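Local coordinates for protein Serpin48 (Tenebrio molitor, PDB 3OZQ) that inhibits the serine protease SPE with high specificity, as a serpin acting in insect innate immunity, at residues L221-F226 and H257-Q262; W175-P180 and Q207-Y212. All coordinates share one frame; numbering follows the deposited sequence.

Contact 1. Residues L221-F226 and H257-Q262; sequences LLELPF and HNLTKQ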
ATOM      1  N   LEU A 221      -9.364  18.727   0.130  1.00 38.07           N
ATOM      2  CA  LEU A 221      -8.466  17.747   0.718  1.00 40.51           C
ATOM      3  C   LEU A 221      -8.365  18.013   2.196  1.00 40.67           C
ATOM      4  O   LEU A 221      -8.253  19.161   2.623  1.00 40.51           O
ATOM      5  CB  LEU A 221      -7.059  17.840   0.116  1.00 41.47           C
ATOM      6  CG  LEU A 221      -6.908  17.650  -1.389  1.00 44.83           C
ATOM      7  CD1 LEU A 221      -7.016  18.982  -2.095  1.00 49.99           C
ATOM      8  CD2 LEU A 221      -5.569  16.997  -1.679  1.00 50.51           C
ATOM      9  N   LEU A 222      -8.411  16.946   2.976  1.00 37.95           N
ATOM     10  CA  LEU A 222      -8.338  17.049   4.418  1.00 38.40           C
ATOM     11  C   LEU A 222      -7.340  16.038   4.926  1.00 39.22           C
ATOM     12  O   LEU A 222      -7.411  14.871   4.575  1.00 36.90           O
ATOM     13  CB  LEU A 222      -9.691  16.736   5.039  1.00 39.79           C
ATOM     14  CG  LEU A 222      -9.667  16.593   6.559  1.00 39.90           C
ATOM     15  CD1 LEU A 222      -9.455  17.936   7.206  1.00 44.13           C
ATOM     16  CD2 LEU A 222     -10.961  15.970   7.059  1.00 47.50           C
ATOM     17  N   GLU A 223      -6.424  16.472   5.776  1.00 32.17           N
ATOM     18  CA  GLU A 223      -5.461  15.537   6.328  1.00 37.67           C
ATOM     19  C   GLU A 223      -5.726  15.304   7.814  1.00 39.73           C
ATOM     20  O   GLU A 223      -5.620  16.211   8.640  1.00 42.98           O
ATOM     21  CB  GLU A 223      -4.036  16.031   6.025  1.00 38.86           C
ATOM     22  CG  GLU A 223      -2.963  15.485   6.900  1.00 39.50           C
ATOM     23  CD  GLU A 223      -1.595  16.089   6.582  1.00 49.85           C
ATOM     24  OE1 GLU A 223      -1.408  16.631   5.467  1.00 49.28           O
ATOM     25  OE2 GLU A 223      -0.705  16.008   7.452  1.00 56.89           O
ATOM     26  N   LEU A 224      -6.134  14.084   8.132  1.00 40.20           N
ATOM     27  CA  LEU A 224      -6.453  13.683   9.495  1.00 38.12           C
ATOM     28  C   LEU A 224      -5.214  13.077  10.125  1.00 39.39           C
ATOM     29  O   LEU A 224      -4.666  12.099   9.608  1.00 36.76           O
ATOM     30  CB  LEU A 224      -7.593  12.662   9.501  1.00 39.83           C
ATOM     31  CG  LEU A 224      -8.999  13.129   9.105  1.00 38.93           C
ATOM     32  CD1 LEU A 224      -9.922  11.932   8.950  1.00 41.10           C
ATOM     33  CD2 LEU A 224      -9.560  14.101  10.125  1.00 41.75           C
ATOM     34  N   PRO A 225      -4.770  13.664  11.243  1.00 42.25           N
ATOM     35  CA  PRO A 225      -3.494  13.340  11.881  1.00 42.08           C
ATOM     36  C   PRO A 225      -3.587  12.117  12.769  1.00 44.42           C
ATOM     37  O   PRO A 225      -4.558  11.943  13.516  1.00 41.25           O
ATOM     38  CB  PRO A 225      -3.187  14.594  12.725  1.00 43.29           C
ATOM     39  CG  PRO A 225      -4.259  15.629  12.335  1.00 45.11           C
ATOM     40  CD  PRO A 225      -5.426  14.809  11.894  1.00 38.32           C
ATOM     41  N   PHE A 226      -2.582  11.257  12.641  1.00 39.14           N
ATOM     42  CA  PHE A 226      -2.402  10.110  13.509  1.00 41.72           C
ATOM     43  C   PHE A 226      -1.374  10.493  14.557  1.00 46.24           C
ATOM     44  O   PHE A 226      -0.534  11.353  14.315  1.00 42.70           O
ATOM     45  CB  PHE A 226      -1.844   8.924  12.711  1.00 43.70           C
ATOM     46  CG  PHE A 226      -2.862   8.230  11.841  1.00 40.78           C
ATOM     47  CD1 PHE A 226      -4.055   7.758  12.377  1.00 39.03           C
ATOM     48  CD2 PHE A 226      -2.619   8.048  10.489  1.00 38.98           C
ATOM     49  CE1 PHE A 226      -4.985   7.108  11.578  1.00 41.96           C
ATOM     50  CE2 PHE A 226      -3.547   7.403   9.676  1.00 40.53           C
ATOM     51  CZ  PHE A 226      -4.732   6.936  10.222  1.00 38.77           C
ATOM     52  N   HIS A 257       0.327  19.474  -1.320  1.00 65.71           N
ATOM     53  CA  HIS A 257      -0.295  20.784  -1.464  1.00 62.94           C
ATOM     54  C   HIS A 257      -0.001  21.664  -0.258  1.00 66.07           C
ATOM     55  O   HIS A 257       0.397  21.170   0.799  1.00 64.53           O
ATOM     56  CB  HIS A 257      -1.806  20.649  -1.654  1.00 59.82           C
ATOM     57  CG  HIS A 257      -2.200  19.972  -2.930  1.00 61.61           C
ATOM     58  ND1 HIS A 257      -2.112  20.591  -4.159  1.00 60.70           N
ATOM     59  CD2 HIS A 257      -2.689  18.732  -3.168  1.00 58.95           C
ATOM     60  CE1 HIS A 257      -2.530  19.761  -5.099  1.00 62.45           C
ATOM     61  NE2 HIS A 257      -2.886  18.626  -4.523  1.00 60.64           N
ATOM     62  N   ASN A 258      -0.206  22.968  -0.427  1.00 65.29           N
ATOM     63  CA  ASN A 258       0.006  23.932   0.647  1.00 68.21           C
ATOM     64  C   ASN A 258      -1.110  23.870   1.677  1.00 66.25           C
ATOM     65  O   ASN A 258      -1.894  24.812   1.813  1.00 63.29           O
ATOM     66  CB  ASN A 258       0.089  25.353   0.079  1.00 73.67           C
ATOM     67  CG  ASN A 258       1.142  25.488  -1.006  1.00 76.51           C
ATOM     68  OD1 ASN A 258       2.236  26.004  -0.764  1.00 81.47           O
ATOM     69  ND2 ASN A 258       0.816  25.023  -2.210  1.00 72.20           N
ATOM     70  N   LEU A 259      -1.179  22.760   2.400  1.00 63.90           N
ATOM     71  CA  LEU A 259      -2.250  22.553   3.369  1.00 63.97           C
ATOM     72  C   LEU A 259      -2.024  23.390   4.624  1.00 58.27           C
ATOM     73  O   LEU A 259      -0.930  23.394   5.190  1.00 60.00           O
ATOM     74  CB  LEU A 259      -2.352  21.068   3.729  1.00 61.11           C
ATOM     75  CG  LEU A 259      -2.379  20.108   2.534  1.00 61.16           C
ATOM     76  CD1 LEU A 259      -1.844  18.739   2.930  1.00 64.97           C
ATOM     77  CD2 LEU A 259      -3.776  19.989   1.955  1.00 55.96           C
ATOM     78  N   THR A 260      -3.058  24.103   5.053  1.00 56.70           N
ATOM     79  CA  THR A 260      -2.976  24.905   6.268  1.00 56.24           C
ATOM     80  C   THR A 260      -4.074  24.498   7.236  1.00 54.20           C
ATOM     81  O   THR A 260      -5.113  23.989   6.823  1.00 56.09           O
ATOM     82  CB  THR A 260      -3.111  26.405   5.967  1.00 57.82           C
ATOM     83  OG1 THR A 260      -4.288  26.628   5.172  1.00 59.24           O
ATOM     84  CG2 THR A 260      -1.890  26.907   5.212  1.00 60.17           C
ATOM     85  N   LYS A 261      -3.841  24.719   8.524  1.00 52.41           N
ATOM     86  CA  LYS A 261      -4.819  24.349   9.532  1.00 52.02           C
ATOM     87  C   LYS A 261      -6.029  25.285   9.531  1.00 53.76           C
ATOM     88  O   LYS A 261      -5.923  26.465   9.861  1.00 49.28           O
ATOM     89  CB  LYS A 261      -4.169  24.317  10.915  1.00 52.81           C
ATOM     90  CG  LYS A 261      -3.084  23.269  11.048  1.00 54.77           C
ATOM     91  CD  LYS A 261      -3.151  22.591  12.409  1.00 57.37           C
ATOM     92  CE  LYS A 261      -2.205  21.402  12.487  1.00 56.62           C
ATOM     93  NZ  LYS A 261      -2.276  20.721  13.815  1.00 63.29           N
ATOM     94  N   GLN A 262      -7.183  24.753   9.156  1.00 50.45           N
ATOM     95  CA  GLN A 262      -8.414  25.529   9.201  1.00 49.87           C
ATOM     96  C   GLN A 262      -9.424  24.856  10.107  1.00 49.04           C
ATOM     97  O   GLN A 262      -9.409  23.641  10.272  1.00 45.58           O
ATOM     98  CB  GLN A 262      -8.999  25.716   7.801  1.00 52.13           C
ATOM     99  CG  GLN A 262      -8.056  26.421   6.831  1.00 57.53           C
ATOM    100  CD  GLN A 262      -8.794  27.267   5.807  1.00 60.50           C
ATOM    101  OE1 GLN A 262      -9.565  28.155   6.164  1.00 62.22           O
ATOM    102  NE2 GLN A 262      -8.563  26.992   4.526  1.00 59.83           N
TER
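Leu221 and Leu259 face each other across this contact, and most of it is apolar. Leu259 CD2 lies 4.3 Å from Leu221 CB. One methyl branch of Leu221, CD2, reaches further along, to the imidazole of His257: Leu221 CD2 is 3.7 Å from His257 CD2. The two side chains cross at about a right angle, and the methyl meets the ring obliquely. In His257, CG is anti to the carbonyl carbon (chi1 -66°), which directs the ring at Leu221. The nearly parallel ring of Tyr212 lies against the same imidazole.

These segments are not adjacent strands. Strand 207-214 runs between 219-225 and 260-278, pairing with both, in what is sheet B and its join to sheet C in the serpin fold. The contact passes over one side of that middle strand.

The carboxylate adds van der Waals contact: Glu223 OE1 comes to 3.3 Å from Leu259 CD1. The glutamate chain is extended, with CG anti to the backbone N (chi1 159°), and this carries it across. The same oxygen has a long, weak ion pair with Lys361. An inverse gamma turn centred on Asn258 brings His257 and Leu259 to the same side.

Contact 2. Residues W175-P180 and Q207-Y212; sequences WLVPFP and QYFNYY
The loop 175-180 passes the start of strand 207-212 without pairing with it, and the closest CA atoms, those of Val177 and Gln207, are 8.5 Å apart. From the loop, Val177 reaches over. Its CG1 lies 3.6 Å from Gln207 OE1, and NE2 of the same amide is hardly farther. The methyl therefore sits over a face of the amide group. The bend at chi2 (-72°) brings the amide group over to the valine, and chi3 (161°) sets which way its plane faces. CB of Val177 meets the ring of Phe209 at its edge, near the ring plane, 4.3 Å from Phe209 CZ. A face of that ring carries Gln207 CB, 3.4 Å above the plane and offset toward the rim. Valine, amide and phenyl ring thus form one small cluster, to which Leu204 adds contacts with both Val177 and Phe209. Within the loop, Phe179 CE2 lies 3.5 Å above a face of the Trp175 ring, offset toward the rim. The indole NE1 is hydrogen-bonded to Ser322 O. In the serpin fold this loop leads from a central strand of sheet A into sheet C, and here it packs against the first strand of sheet B.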
ATOM      1  N   TRP A 175      -5.783   7.899  15.979  1.00 44.13           N
ATOM      2  CA  TRP A 175      -6.090   9.290  15.690  1.00 46.06           C
ATOM      3  C   TRP A 175      -5.471  10.175  16.774  1.00 43.62           C
ATOM      4  O   TRP A 175      -5.534   9.848  17.951  1.00 46.72           O
ATOM      5  CB  TRP A 175      -7.607   9.522  15.678  1.00 46.95           C
ATOM      6  CG  TRP A 175      -8.367   8.825  14.570  1.00 42.28           C
ATOM      7  CD1 TRP A 175      -9.442   7.988  14.710  1.00 42.67           C
ATOM      8  CD2 TRP A 175      -8.131   8.943  13.160  1.00 39.69           C
ATOM      9  NE1 TRP A 175      -9.881   7.570  13.472  1.00 40.36           N
ATOM     10  CE2 TRP A 175      -9.091   8.142  12.506  1.00 41.98           C
ATOM     11  CE3 TRP A 175      -7.200   9.647  12.385  1.00 43.63           C
ATOM     12  CZ2 TRP A 175      -9.139   8.019  11.110  1.00 42.00           C
ATOM     13  CZ3 TRP A 175      -7.249   9.520  10.992  1.00 38.40           C
ATOM     14  CH2 TRP A 175      -8.214   8.720  10.376  1.00 36.22           C
ATOM     15  N   LEU A 176      -4.870  11.285  16.374  1.00 41.50           N
ATOM     16  CA  LEU A 176      -4.428  12.290  17.336  1.00 48.84           C
ATOM     17  C   LEU A 176      -5.644  12.860  18.071  1.00 48.94           C
ATOM     18  O   LEU A 176      -5.596  13.138  19.270  1.00 47.74           O
ATOM     19  CB  LEU A 176      -3.676  13.410  16.622  1.00 47.87           C
ATOM     20  CG  LEU A 176      -3.194  14.584  17.477  1.00 49.75           C
ATOM     21  CD1 LEU A 176      -2.293  14.093  18.596  1.00 47.22           C
ATOM     22  CD2 LEU A 176      -2.478  15.605  16.605  1.00 50.60           C
ATOM     23  N   VAL A 177      -6.735  13.021  17.331  1.00 46.13           N
ATOM     24  CA  VAL A 177      -8.009  13.434  17.897  1.00 49.41           C
ATOM     25  C   VAL A 177      -9.050  12.436  17.438  1.00 48.10           C
ATOM     26  O   VAL A 177      -9.544  12.515  16.313  1.00 44.51           O
ATOM     27  CB  VAL A 177      -8.421  14.832  17.406  1.00 47.54           C
ATOM     28  CG1 VAL A 177      -9.673  15.303  18.132  1.00 51.11           C
ATOM     29  CG2 VAL A 177      -7.272  15.824  17.584  1.00 52.11           C
ATOM     30  N   PRO A 178      -9.373  11.474  18.302  1.00 49.10           N
ATOM     31  CA  PRO A 178     -10.333  10.423  17.968  1.00 43.25           C
ATOM     32  C   PRO A 178     -11.758  10.958  17.803  1.00 48.54           C
ATOM     33  O   PRO A 178     -12.072  12.050  18.282  1.00 46.55           O
ATOM     34  CB  PRO A 178     -10.249   9.481  19.172  1.00 51.30           C
ATOM     35  CG  PRO A 178      -9.728  10.334  20.293  1.00 51.71           C
ATOM     36  CD  PRO A 178      -8.790  11.297  19.643  1.00 52.37           C
ATOM     37  N   PHE A 179     -12.595  10.199  17.102  1.00 47.84           N
ATOM     38  CA  PHE A 179     -14.019  10.505  16.992  1.00 46.97           C
ATOM     39  C   PHE A 179     -14.744   9.948  18.212  1.00 50.54           C
ATOM     40  O   PHE A 179     -14.465   8.821  18.644  1.00 49.65           O
ATOM     41  CB  PHE A 179     -14.620   9.867  15.729  1.00 44.67           C
ATOM     42  CG  PHE A 179     -13.974  10.320  14.455  1.00 46.82           C
ATOM     43  CD1 PHE A 179     -14.553  11.321  13.690  1.00 38.77           C
ATOM     44  CD2 PHE A 179     -12.775   9.749  14.023  1.00 39.96           C
ATOM     45  CE1 PHE A 179     -13.957  11.750  12.520  1.00 44.40           C
ATOM     46  CE2 PHE A 179     -12.170  10.178  12.858  1.00 40.46           C
ATOM     47  CZ  PHE A 179     -12.760  11.170  12.098  1.00 35.96           C
ATOM     48  N   PRO A 180     -15.680  10.738  18.774  1.00 54.12           N
ATOM     49  CA  PRO A 180     -16.572  10.300  19.856  1.00 51.08           C
ATOM     50  C   PRO A 180     -17.645   9.353  19.334  1.00 47.89           C
ATOM     51  O   PRO A 180     -18.488   9.761  18.545  1.00 52.50           O
ATOM     52  CB  PRO A 180     -17.211  11.609  20.338  1.00 58.43           C
ATOM     53  CG  PRO A 180     -17.138  12.532  19.153  1.00 57.24           C
ATOM     54  CD  PRO A 180     -15.872  12.157  18.420  1.00 46.74           C
ATOM     55  N   GLN A 207     -12.544  21.231  14.954  1.00 55.03           N
ATOM     56  CA  GLN A 207     -11.138  20.869  15.078  1.00 45.32           C
ATOM     57  C   GLN A 207     -10.330  21.618  14.032  1.00 49.90           C
ATOM     58  O   GLN A 207     -10.848  21.952  12.966  1.00 50.01           O
ATOM     59  CB  GLN A 207     -10.945  19.363  14.879  1.00 52.97           C
ATOM     60  CG  GLN A 207     -11.745  18.482  15.824  1.00 51.44           C
ATOM     61  CD  GLN A 207     -11.206  18.502  17.241  1.00 55.46           C
ATOM     62  OE1 GLN A 207     -11.908  18.141  18.186  1.00 61.05           O
ATOM     63  NE2 GLN A 207      -9.955  18.917  17.396  1.00 54.66           N
ATOM     64  N   TYR A 208      -9.062  21.883  14.334  1.00 50.51           N
ATOM     65  CA  TYR A 208      -8.164  22.485  13.357  1.00 49.58           C
ATOM     66  C   TYR A 208      -7.331  21.403  12.673  1.00 46.87           C
ATOM     67  O   TYR A 208      -6.440  20.805  13.281  1.00 47.60           O
ATOM     68  CB  TYR A 208      -7.260  23.544  13.995  1.00 50.75           C
ATOM     69  CG  TYR A 208      -7.908  24.912  14.094  1.00 52.86           C
ATOM     70  CD1 TYR A 208      -7.889  25.790  13.017  1.00 52.44           C
ATOM     71  CD2 TYR A 208      -8.550  25.315  15.255  1.00 57.09           C
ATOM     72  CE1 TYR A 208      -8.487  27.046  13.097  1.00 55.68           C
ATOM     73  CE2 TYR A 208      -9.159  26.567  15.349  1.00 57.42           C
ATOM     74  CZ  TYR A 208      -9.121  27.429  14.265  1.00 58.32           C
ATOM     75  OH  TYR A 208      -9.713  28.676  14.348  1.00 60.94           O
ATOM     76  N   PHE A 209      -7.632  21.164  11.404  1.00 44.79           N
ATOM     77  CA  PHE A 209      -6.945  20.140  10.623  1.00 43.50           C
ATOM     78  C   PHE A 209      -6.425  20.762   9.350  1.00 44.68           C
ATOM     79  O   PHE A 209      -7.009  21.714   8.840  1.00 47.24           O
ATOM     80  CB  PHE A 209      -7.912  19.005  10.258  1.00 39.45           C
ATOM     81  CG  PHE A 209      -8.328  18.160  11.425  1.00 40.98           C
ATOM     82  CD1 PHE A 209      -9.639  17.717  11.546  1.00 44.38           C
ATOM     83  CD2 PHE A 209      -7.407  17.787  12.394  1.00 44.38           C
ATOM     84  CE1 PHE A 209     -10.027  16.926  12.621  1.00 43.50           C
ATOM     85  CE2 PHE A 209      -7.784  16.997  13.466  1.00 38.29           C
ATOM     86  CZ  PHE A 209      -9.093  16.565  13.582  1.00 43.31           C
ATOM     87  N   ASN A 210      -5.333  20.211   8.827  1.00 48.52           N
ATOM     88  CA  ASN A 210      -4.837  20.629   7.533  1.00 45.85           C
ATOM     89  C   ASN A 210      -5.900  20.459   6.464  1.00 45.72           C
ATOM     90  O   ASN A 210      -6.515  19.400   6.332  1.00 43.39           O
ATOM     91  CB  ASN A 210      -3.553  19.878   7.181  1.00 50.59           C
ATOM     92  CG  ASN A 210      -2.353  20.439   7.908  1.00 54.67           C
ATOM     93  OD1 ASN A 210      -2.113  21.644   7.881  1.00 57.21           O
ATOM     94  ND2 ASN A 210      -1.609  19.579   8.586  1.00 54.53           N
ATOM     95  N   TYR A 211      -6.106  21.519   5.702  1.00 45.79           N
ATOM     96  CA  TYR A 211      -7.241  21.618   4.808  1.00 41.92           C
ATOM     97  C   TYR A 211      -6.803  22.356   3.560  1.00 46.34           C
ATOM     98  O   TYR A 211      -5.948  23.239   3.622  1.00 50.40           O
ATOM     99  CB  TYR A 211      -8.364  22.382   5.520  1.00 50.61           C
ATOM    100  CG  TYR A 211      -9.576  22.682   4.672  1.00 49.40           C
ATOM    101  CD1 TYR A 211     -10.695  21.861   4.716  1.00 48.96           C
ATOM    102  CD2 TYR A 211      -9.609  23.793   3.836  1.00 48.51           C
ATOM    103  CE1 TYR A 211     -11.818  22.135   3.947  1.00 50.71           C
ATOM    104  CE2 TYR A 211     -10.725  24.074   3.060  1.00 51.85           C
ATOM    105  CZ  TYR A 211     -11.827  23.243   3.123  1.00 50.21           C
ATOM    106  OH  TYR A 211     -12.940  23.512   2.358  1.00 55.18           O
ATOM    107  N   TYR A 212      -7.382  22.001   2.423  1.00 44.59           N
ATOM    108  CA  TYR A 212      -7.023  22.664   1.177  1.00 49.64           C
ATOM    109  C   TYR A 212      -8.128  22.575   0.140  1.00 50.96           C
ATOM    110  O   TYR A 212      -8.759  21.534  -0.025  1.00 50.43           O
ATOM    111  CB  TYR A 212      -5.730  22.074   0.606  1.00 52.63           C
ATOM    112  CG  TYR A 212      -5.160  22.874  -0.538  1.00 57.23           C
ATOM    113  CD1 TYR A 212      -5.218  22.403  -1.844  1.00 57.27           C
ATOM    114  CD2 TYR A 212      -4.572  24.112  -0.312  1.00 59.38           C
ATOM    115  CE1 TYR A 212      -4.705  23.145  -2.894  1.00 58.92           C
ATOM    116  CE2 TYR A 212      -4.053  24.859  -1.352  1.00 62.07           C
ATOM    117  CZ  TYR A 212      -4.126  24.374  -2.640  1.00 60.96           C
ATOM    118  OH  TYR A 212      -3.604  25.125  -3.670  1.00 71.64           O
TER

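Overall arrangement
Contact 1 and contact 2 lie with their centres 9 Å apart, on the same side of the chain's centre. Strand 207-214 joins them. Its segment 207-212 meets the loop 175-180 at one end and lies between the two segments of contact 1 at the other. Probable backbone hydrogen bonds run to both: Leu221 N to Tyr212 O, 2.9 Å, and Tyr211 N to Thr260 O, 2.9 Å. A second link is aromatic, with Phe226 CE1 3.4 Å from Trp175 CZ3 in stacked rings. Contact 2 closes in the chain before contact 1 opens. In serpins, inhibition depends on the reactive-centre loop, which belongs to neither contact.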